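Local structure of methylmalonate-semialdehyde dehydrogenase (Oceanimonas doudoroffii, 4ZZ7) at residues Met264-Phe276 with Leu300-Lys312. The protein probably catalyses the NAD-dependent, acylating oxidation of methylmalonate semialdehyde, as a tetrameric member of the aldehyde dehydrogenase family. Sequence-based numbering, arbitrary orientation.
Sequences MDNAVNQLLGAAF and LVSKMTQAMQKLK
Val268 fits as a knob into a hole formed by Leu300, Lys303, Met304 and Ala307, its CG2 against Lys303 CB (3.8 Å) and its CG1 touching both Met304 SD and Ala307 CB. The Met304 chain, bent at chi2 (62°) and again at chi3, carries its CE to Leu272 CD2 and to the edge of the Phe276 ring, near the ring plane. Met308 makes a Met-aromatic contact with that ring, its SD 4.6 Å from the centroid of Phe276 and oblique to it, while Leu311, the last residue of the type I turn that starts at Met308, brings CD2 to Leu272 CD2 at 3.9 Å. At the start of 300-312, Leu300 CD1 meets Leu271 CD1 at 4.0 Å. The helices 264-276 and 300-308 cross at -50°, their axes 9.6 Å apart; they pack side by side on the sheet of the aldehyde dehydrogenase catalytic domain, where strand 286-292 runs between them in sequence. Lys303, extended beyond CG, passes Met264 CG with its CD and reaches Asp265 in a salt bridge, NZ meeting OD1 (2.8 Å) from above the carboxylate plane, 44° out of it. With an alanine here, Asp265 would probably lose this charge partner and Met264 CG the methylene beside it. Behind the interface, Leu371 of strand 370-373 backs Met304 and Met308, and Leu391 of strand 390-396 backs Phe276.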
ATOM      1  N   MET A 264       0.381 -33.179 -21.548  1.00 37.96           N
ATOM      2  CA  MET A 264      -0.373 -33.013 -22.782  1.00 37.11           C
ATOM      3  C   MET A 264      -1.884 -33.182 -22.559  1.00 35.11           C
ATOM      4  O   MET A 264      -2.687 -32.447 -23.143  1.00 32.16           O
ATOM      5  CB  MET A 264       0.150 -33.972 -23.868  1.00 38.48           C
ATOM      6  CG  MET A 264      -0.212 -33.548 -25.293  1.00 41.56           C
ATOM      7  SD  MET A 264       0.389 -31.898 -25.754  1.00 42.41           S
ATOM      8  CE  MET A 264       2.163 -32.146 -25.589  1.00 40.79           C
ATOM      9  N   ASP A 265      -2.261 -34.129 -21.700  1.00 34.65           N
ATOM     10  CA  ASP A 265      -3.679 -34.385 -21.426  1.00 34.85           C
ATOM     11  C   ASP A 265      -4.349 -33.210 -20.742  1.00 32.68           C
ATOM     12  O   ASP A 265      -5.479 -32.875 -21.060  1.00 31.08           O
ATOM     13  CB  ASP A 265      -3.864 -35.655 -20.594  1.00 36.07           C
ATOM     14  CG  ASP A 265      -3.666 -36.933 -21.411  1.00 37.38           C
ATOM     15  OD1 ASP A 265      -3.693 -36.881 -22.663  1.00 37.51           O
ATOM     16  OD2 ASP A 265      -3.494 -38.002 -20.790  1.00 38.79           O
ATOM     17  N   ASN A 266      -3.639 -32.582 -19.818  1.00 31.74           N
ATOM     18  CA  ASN A 266      -4.131 -31.379 -19.164  1.00 32.54           C
ATOM     19  C   ASN A 266      -4.212 -30.166 -20.088  1.00 32.02           C
ATOM     20  O   ASN A 266      -5.121 -29.362 -19.985  1.00 32.85           O
ATOM     21  CB  ASN A 266      -3.235 -31.040 -17.972  1.00 35.41           C
ATOM     22  CG  ASN A 266      -3.751 -29.851 -17.155  1.00 37.90           C
ATOM     23  OD1 ASN A 266      -3.259 -28.711 -17.299  1.00 40.80           O
ATOM     24  ND2 ASN A 266      -4.766 -30.101 -16.315  1.00 37.39           N
ATOM     25  N   ALA A 267      -3.237 -30.023 -20.971  1.00 32.88           N
ATOM     26  CA  ALA A 267      -3.190 -28.914 -21.917  1.00 31.34           C
ATOM     27  C   ALA A 267      -4.376 -28.972 -22.896  1.00 30.74           C
ATOM     28  O   ALA A 267      -5.092 -27.977 -23.072  1.00 29.59           O
ATOM     29  CB  ALA A 267      -1.859 -28.926 -22.671  1.00 30.86           C
ATOM     30  N   VAL A 268      -4.580 -30.141 -23.511  1.00 29.14           N
ATOM     31  CA  VAL A 268      -5.660 -30.340 -24.481  1.00 28.30           C
ATOM     32  C   VAL A 268      -6.962 -30.028 -23.776  1.00 28.90           C
ATOM     33  O   VAL A 268      -7.750 -29.220 -24.236  1.00 29.93           O
ATOM     34  CB  VAL A 268      -5.659 -31.787 -25.043  1.00 27.25           C
ATOM     35  CG1 VAL A 268      -6.949 -32.147 -25.757  1.00 26.45           C
ATOM     36  CG2 VAL A 268      -4.495 -31.973 -25.992  1.00 27.81           C
ATOM     37  N   ASN A 269      -7.159 -30.647 -22.632  1.00 30.37           N
ATOM     38  CA  ASN A 269      -8.392 -30.484 -21.905  1.00 36.00           C
ATOM     39  C   ASN A 269      -8.656 -29.012 -21.556  1.00 35.65           C
ATOM     40  O   ASN A 269      -9.793 -28.526 -21.659  1.00 37.85           O
ATOM     41  CB  ASN A 269      -8.385 -31.368 -20.645  1.00 40.44           C
ATOM     42  CG  ASN A 269      -9.771 -31.517 -20.007  1.00 44.22           C
ATOM     43  OD1 ASN A 269     -10.796 -31.652 -20.691  1.00 51.50           O
ATOM     44  ND2 ASN A 269      -9.804 -31.514 -18.689  1.00 45.21           N
ATOM     45  N   GLN A 270      -7.607 -28.295 -21.182  1.00 34.07           N
ATOM     46  CA  GLN A 270      -7.745 -26.875 -20.917  1.00 33.60           C
ATOM     47  C   GLN A 270      -7.883 -26.042 -22.189  1.00 33.56           C
ATOM     48  O   GLN A 270      -8.614 -25.053 -22.193  1.00 34.07           O
ATOM     49  CB  GLN A 270      -6.601 -26.373 -20.058  1.00 35.31           C
ATOM     50  CG  GLN A 270      -6.782 -26.679 -18.576  1.00 36.46           C
ATOM     51  CD  GLN A 270      -5.800 -25.907 -17.706  1.00 38.26           C
ATOM     52  OE1 GLN A 270      -6.197 -25.005 -16.980  1.00 42.48           O
ATOM     53  NE2 GLN A 270      -4.507 -26.231 -17.808  1.00 37.89           N
ATOM     54  N   LEU A 271      -7.226 -26.455 -23.273  1.00 33.07           N
ATOM     55  CA  LEU A 271      -7.311 -25.729 -24.559  1.00 32.76           C
ATOM     56  C   LEU A 271      -8.670 -25.805 -25.265  1.00 31.81           C
ATOM     57  O   LEU A 271      -8.951 -24.996 -26.141  1.00 31.72           O
ATOM     58  CB  LEU A 271      -6.189 -26.173 -25.510  1.00 34.43           C
ATOM     59  CG  LEU A 271      -4.777 -25.643 -25.157  1.00 34.82           C
ATOM     60  CD1 LEU A 271      -3.718 -26.428 -25.913  1.00 35.46           C
ATOM     61  CD2 LEU A 271      -4.623 -24.152 -25.435  1.00 33.29           C
ATOM     62  N   LEU A 272      -9.491 -26.783 -24.896  1.00 31.71           N
ATOM     63  CA  LEU A 272     -10.866 -26.899 -25.388  1.00 31.05           C
ATOM     64  C   LEU A 272     -11.690 -25.696 -25.006  1.00 29.27           C
ATOM     65  O   LEU A 272     -12.321 -25.070 -25.848  1.00 28.64           O
ATOM     66  CB  LEU A 272     -11.557 -28.133 -24.782  1.00 32.88           C
ATOM     67  CG  LEU A 272     -11.380 -29.487 -25.452  1.00 33.03           C
ATOM     68  CD1 LEU A 272     -11.843 -30.592 -24.527  1.00 33.21           C
ATOM     69  CD2 LEU A 272     -12.175 -29.515 -26.745  1.00 33.80           C
ATOM     70  N   GLY A 273     -11.708 -25.416 -23.707  1.00 28.67           N
ATOM     71  CA  GLY A 273     -12.479 -24.299 -23.158  1.00 27.18           C
ATOM     72  C   GLY A 273     -11.907 -22.953 -23.562  1.00 26.40           C
ATOM     73  O   GLY A 273     -12.645 -22.005 -23.799  1.00 26.86           O
ATOM     74  N   ALA A 274     -10.583 -22.874 -23.667  1.00 24.76           N
ATOM     75  CA  ALA A 274      -9.915 -21.623 -24.006  1.00 23.40           C
ATOM     76  C   ALA A 274      -9.993 -21.233 -25.499  1.00 23.09           C
ATOM     77  O   ALA A 274     -10.047 -20.043 -25.844  1.00 23.46           O
ATOM     78  CB  ALA A 274      -8.480 -21.695 -23.553  1.00 23.33           C
ATOM     79  N   ALA A 275      -9.967 -22.228 -26.377  1.00 22.24           N
ATOM     80  CA  ALA A 275     -10.051 -21.991 -27.809  1.00 21.37           C
ATOM     81  C   ALA A 275     -11.491 -21.824 -28.277  1.00 20.57           C
ATOM     82  O   ALA A 275     -11.804 -20.876 -28.966  1.00 19.86           O
ATOM     83  CB  ALA A 275      -9.375 -23.127 -28.552  1.00 21.20           C
ATOM     84  N   PHE A 276     -12.357 -22.751 -27.879  1.00 21.18           N
ATOM     85  CA  PHE A 276     -13.734 -22.867 -28.419  1.00 21.40           C
ATOM     86  C   PHE A 276     -14.850 -22.396 -27.485  1.00 21.56           C
ATOM     87  O   PHE A 276     -16.018 -22.291 -27.902  1.00 21.37           O
ATOM     88  CB  PHE A 276     -13.988 -24.318 -28.817  1.00 20.68           C
ATOM     89  CG  PHE A 276     -12.875 -24.898 -29.600  1.00 20.68           C
ATOM     90  CD1 PHE A 276     -12.589 -24.393 -30.857  1.00 21.34           C
ATOM     91  CD2 PHE A 276     -12.077 -25.903 -29.079  1.00 20.80           C
ATOM     92  CE1 PHE A 276     -11.542 -24.906 -31.606  1.00 22.03           C
ATOM     93  CE2 PHE A 276     -11.015 -26.417 -29.816  1.00 21.55           C
ATOM     94  CZ  PHE A 276     -10.746 -25.919 -31.082  1.00 21.68           C
ATOM     95  N   LEU A 300      -0.087 -33.069 -29.549  1.00 36.36           N
ATOM     96  CA  LEU A 300      -1.145 -32.071 -29.410  1.00 35.35           C
ATOM     97  C   LEU A 300      -2.245 -32.318 -30.440  1.00 36.70           C
ATOM     98  O   LEU A 300      -3.382 -32.565 -30.057  1.00 37.71           O
ATOM     99  CB  LEU A 300      -0.581 -30.645 -29.576  1.00 35.21           C
ATOM    100  CG  LEU A 300      -1.509 -29.420 -29.439  1.00 34.19           C
ATOM    101  CD1 LEU A 300      -1.988 -29.306 -28.021  1.00 34.09           C
ATOM    102  CD2 LEU A 300      -0.864 -28.093 -29.829  1.00 34.32           C
ATOM    103  N   VAL A 301      -1.901 -32.269 -31.730  1.00 37.36           N
ATOM    104  CA  VAL A 301      -2.905 -32.400 -32.805  1.00 38.37           C
ATOM    105  C   VAL A 301      -3.663 -33.728 -32.700  1.00 39.60           C
ATOM    106  O   VAL A 301      -4.879 -33.771 -32.896  1.00 40.66           O
ATOM    107  CB  VAL A 301      -2.300 -32.223 -34.218  1.00 36.56           C
ATOM    108  CG1 VAL A 301      -3.349 -32.455 -35.307  1.00 36.04           C
ATOM    109  CG2 VAL A 301      -1.755 -30.817 -34.364  1.00 37.07           C
ATOM    110  N   SER A 302      -2.937 -34.795 -32.380  1.00 40.37           N
ATOM    111  CA  SER A 302      -3.540 -36.104 -32.189  1.00 39.70           C
ATOM    112  C   SER A 302      -4.655 -36.010 -31.151  1.00 36.36           C
ATOM    113  O   SER A 302      -5.832 -36.155 -31.461  1.00 34.00           O
ATOM    114  CB  SER A 302      -2.471 -37.121 -31.769  1.00 40.89           C
ATOM    115  OG  SER A 302      -3.030 -38.338 -31.289  1.00 41.79           O
ATOM    116  N   LYS A 303      -4.271 -35.691 -29.933  1.00 37.01           N
ATOM    117  CA  LYS A 303      -5.208 -35.680 -28.794  1.00 38.29           C
ATOM    118  C   LYS A 303      -6.311 -34.637 -28.881  1.00 36.13           C
ATOM    119  O   LYS A 303      -7.408 -34.855 -28.385  1.00 33.22           O
ATOM    120  CB  LYS A 303      -4.434 -35.452 -27.505  1.00 38.41           C
ATOM    121  CG  LYS A 303      -3.449 -36.559 -27.234  1.00 39.82           C
ATOM    122  CD  LYS A 303      -2.923 -36.515 -25.825  1.00 42.15           C
ATOM    123  CE  LYS A 303      -1.853 -37.578 -25.632  1.00 44.06           C
ATOM    124  NZ  LYS A 303      -1.645 -37.895 -24.194  1.00 46.34           N
ATOM    125  N   MET A 304      -5.985 -33.505 -29.497  1.00 37.23           N
ATOM    126  CA  MET A 304      -6.916 -32.409 -29.679  1.00 36.80           C
ATOM    127  C   MET A 304      -8.002 -32.809 -30.646  1.00 36.95           C
ATOM    128  O   MET A 304      -9.157 -32.520 -30.381  1.00 40.46           O
ATOM    129  CB  MET A 304      -6.187 -31.155 -30.169  1.00 37.34           C
ATOM    130  CG  MET A 304      -6.963 -29.853 -30.014  1.00 38.56           C
ATOM    131  SD  MET A 304      -7.431 -29.315 -28.337  1.00 38.16           S
ATOM    132  CE  MET A 304      -9.154 -29.766 -28.355  1.00 39.73           C
ATOM    133  N   THR A 305      -7.629 -33.481 -31.744  1.00 37.49           N
ATOM    134  CA  THR A 305      -8.594 -34.021 -32.726  1.00 38.02           C
ATOM    135  C   THR A 305      -9.587 -34.938 -32.041  1.00 37.53           C
ATOM    136  O   THR A 305     -10.785 -34.859 -32.312  1.00 41.51           O
ATOM    137  CB  THR A 305      -7.934 -34.825 -33.889  1.00 37.76           C
ATOM    138  OG1 THR A 305      -7.027 -33.993 -34.621  1.00 38.21           O
ATOM    139  CG2 THR A 305      -8.985 -35.326 -34.877  1.00 37.33           C
ATOM    140  N   GLN A 306      -9.088 -35.795 -31.162  1.00 37.04           N
ATOM    141  CA  GLN A 306      -9.924 -36.775 -30.475  1.00 39.13           C
ATOM    142  C   GLN A 306     -10.941 -36.118 -29.559  1.00 37.30           C
ATOM    143  O   GLN A 306     -12.143 -36.348 -29.706  1.00 39.91           O
ATOM    144  CB  GLN A 306      -9.079 -37.777 -29.673  1.00 42.75           C
ATOM    145  CG  GLN A 306      -8.353 -38.806 -30.527  1.00 47.62           C
ATOM    146  CD  GLN A 306      -9.242 -39.926 -31.055  1.00 53.36           C
ATOM    147  OE1 GLN A 306     -10.474 -39.874 -30.990  1.00 56.78           O
ATOM    148  NE2 GLN A 306      -8.603 -40.962 -31.585  1.00 59.82           N
ATOM    149  N   ALA A 307     -10.462 -35.299 -28.628  1.00 36.00           N
ATOM    150  CA  ALA A 307     -11.343 -34.571 -27.690  1.00 36.34           C
ATOM    151  C   ALA A 307     -12.362 -33.642 -28.369  1.00 36.36           C
ATOM    152  O   ALA A 307     -13.447 -33.414 -27.829  1.00 32.88           O
ATOM    153  CB  ALA A 307     -10.511 -33.769 -26.708  1.00 35.86           C
ATOM    154  N   MET A 308     -11.987 -33.118 -29.538  1.00 37.05           N
ATOM    155  CA  MET A 308     -12.808 -32.201 -30.308  1.00 38.07           C
ATOM    156  C   MET A 308     -14.016 -32.886 -30.950  1.00 38.86           C
ATOM    157  O   MET A 308     -14.997 -32.210 -31.285  1.00 39.23           O
ATOM    158  CB  MET A 308     -11.948 -31.511 -31.371  1.00 38.79           C
ATOM    159  CG  MET A 308     -12.318 -30.066 -31.612  1.00 40.57           C
ATOM    160  SD  MET A 308     -11.266 -29.283 -32.837  1.00 41.97           S
ATOM    161  CE  MET A 308      -9.713 -29.453 -32.025  1.00 38.48           C
ATOM    162  N   GLN A 309     -13.948 -34.214 -31.116  1.00 40.23           N
ATOM    163  CA  GLN A 309     -15.073 -34.993 -31.662  1.00 41.51           C
ATOM    164  C   GLN A 309     -16.294 -34.972 -30.747  1.00 38.62           C
ATOM    165  O   GLN A 309     -17.407 -35.084 -31.216  1.00 37.14           O
ATOM    166  CB  GLN A 309     -14.666 -36.442 -32.043  1.00 44.09           C
ATOM    167  CG  GLN A 309     -14.761 -36.753 -33.550  1.00 46.16           C
ATOM    168  CD  GLN A 309     -13.587 -36.198 -34.346  1.00 48.16           C
ATOM    169  OE1 GLN A 309     -12.460 -36.613 -34.133  1.00 51.51           O
ATOM    170  NE2 GLN A 309     -13.843 -35.269 -35.268  1.00 48.43           N
ATOM    171  N   LYS A 310     -16.067 -34.778 -29.455  1.00 41.30           N
ATOM    172  CA  LYS A 310     -17.125 -34.724 -28.434  1.00 43.05           C
ATOM    173  C   LYS A 310     -17.743 -33.318 -28.188  1.00 40.30           C
ATOM    174  O   LYS A 310     -18.558 -33.149 -27.269  1.00 36.45           O
ATOM    175  CB  LYS A 310     -16.558 -35.255 -27.115  1.00 48.21           C
ATOM    176  CG  LYS A 310     -15.849 -36.604 -27.230  1.00 55.93           C
ATOM    177  CD  LYS A 310     -15.030 -36.933 -25.977  1.00 64.35           C
ATOM    178  CE  LYS A 310     -15.897 -37.488 -24.855  1.00 68.22           C
ATOM    179  NZ  LYS A 310     -16.302 -38.894 -25.137  1.00 72.23           N
ATOM    180  N   LEU A 311     -17.350 -32.313 -28.982  1.00 39.93           N
ATOM    181  CA  LEU A 311     -17.901 -30.954 -28.849  1.00 38.70           C
ATOM    182  C   LEU A 311     -19.310 -30.939 -29.336  1.00 39.89           C
ATOM    183  O   LEU A 311     -19.642 -31.651 -30.294  1.00 45.52           O
ATOM    184  CB  LEU A 311     -17.122 -29.933 -29.670  1.00 38.38           C
ATOM    185  CG  LEU A 311     -15.762 -29.520 -29.115  1.00 38.78           C
ATOM    186  CD1 LEU A 311     -15.098 -28.586 -30.108  1.00 38.44           C
ATOM    187  CD2 LEU A 311     -15.864 -28.862 -27.745  1.00 37.78           C
ATOM    188  N   LYS A 312     -20.140 -30.132 -28.688  1.00 37.75           N
ATOM    189  CA  LYS A 312     -21.518 -29.970 -29.113  1.00 39.70           C
ATOM    190  C   LYS A 312     -21.743 -28.514 -29.433  1.00 38.50           C
ATOM    191  O   LYS A 312     -21.562 -27.658 -28.568  1.00 38.24           O
ATOM    192  CB  LYS A 312     -22.496 -30.428 -28.040  1.00 43.08           C
ATOM    193  CG  LYS A 312     -22.368 -31.889 -27.640  1.00 47.04           C
ATOM    194  CD  LYS A 312     -23.266 -32.211 -26.446  1.00 51.60           C
ATOM    195  CE  LYS A 312     -22.614 -33.210 -25.493  1.00 57.97           C
ATOM    196  NZ  LYS A 312     -23.455 -33.471 -24.289  1.00 59.70           N
TER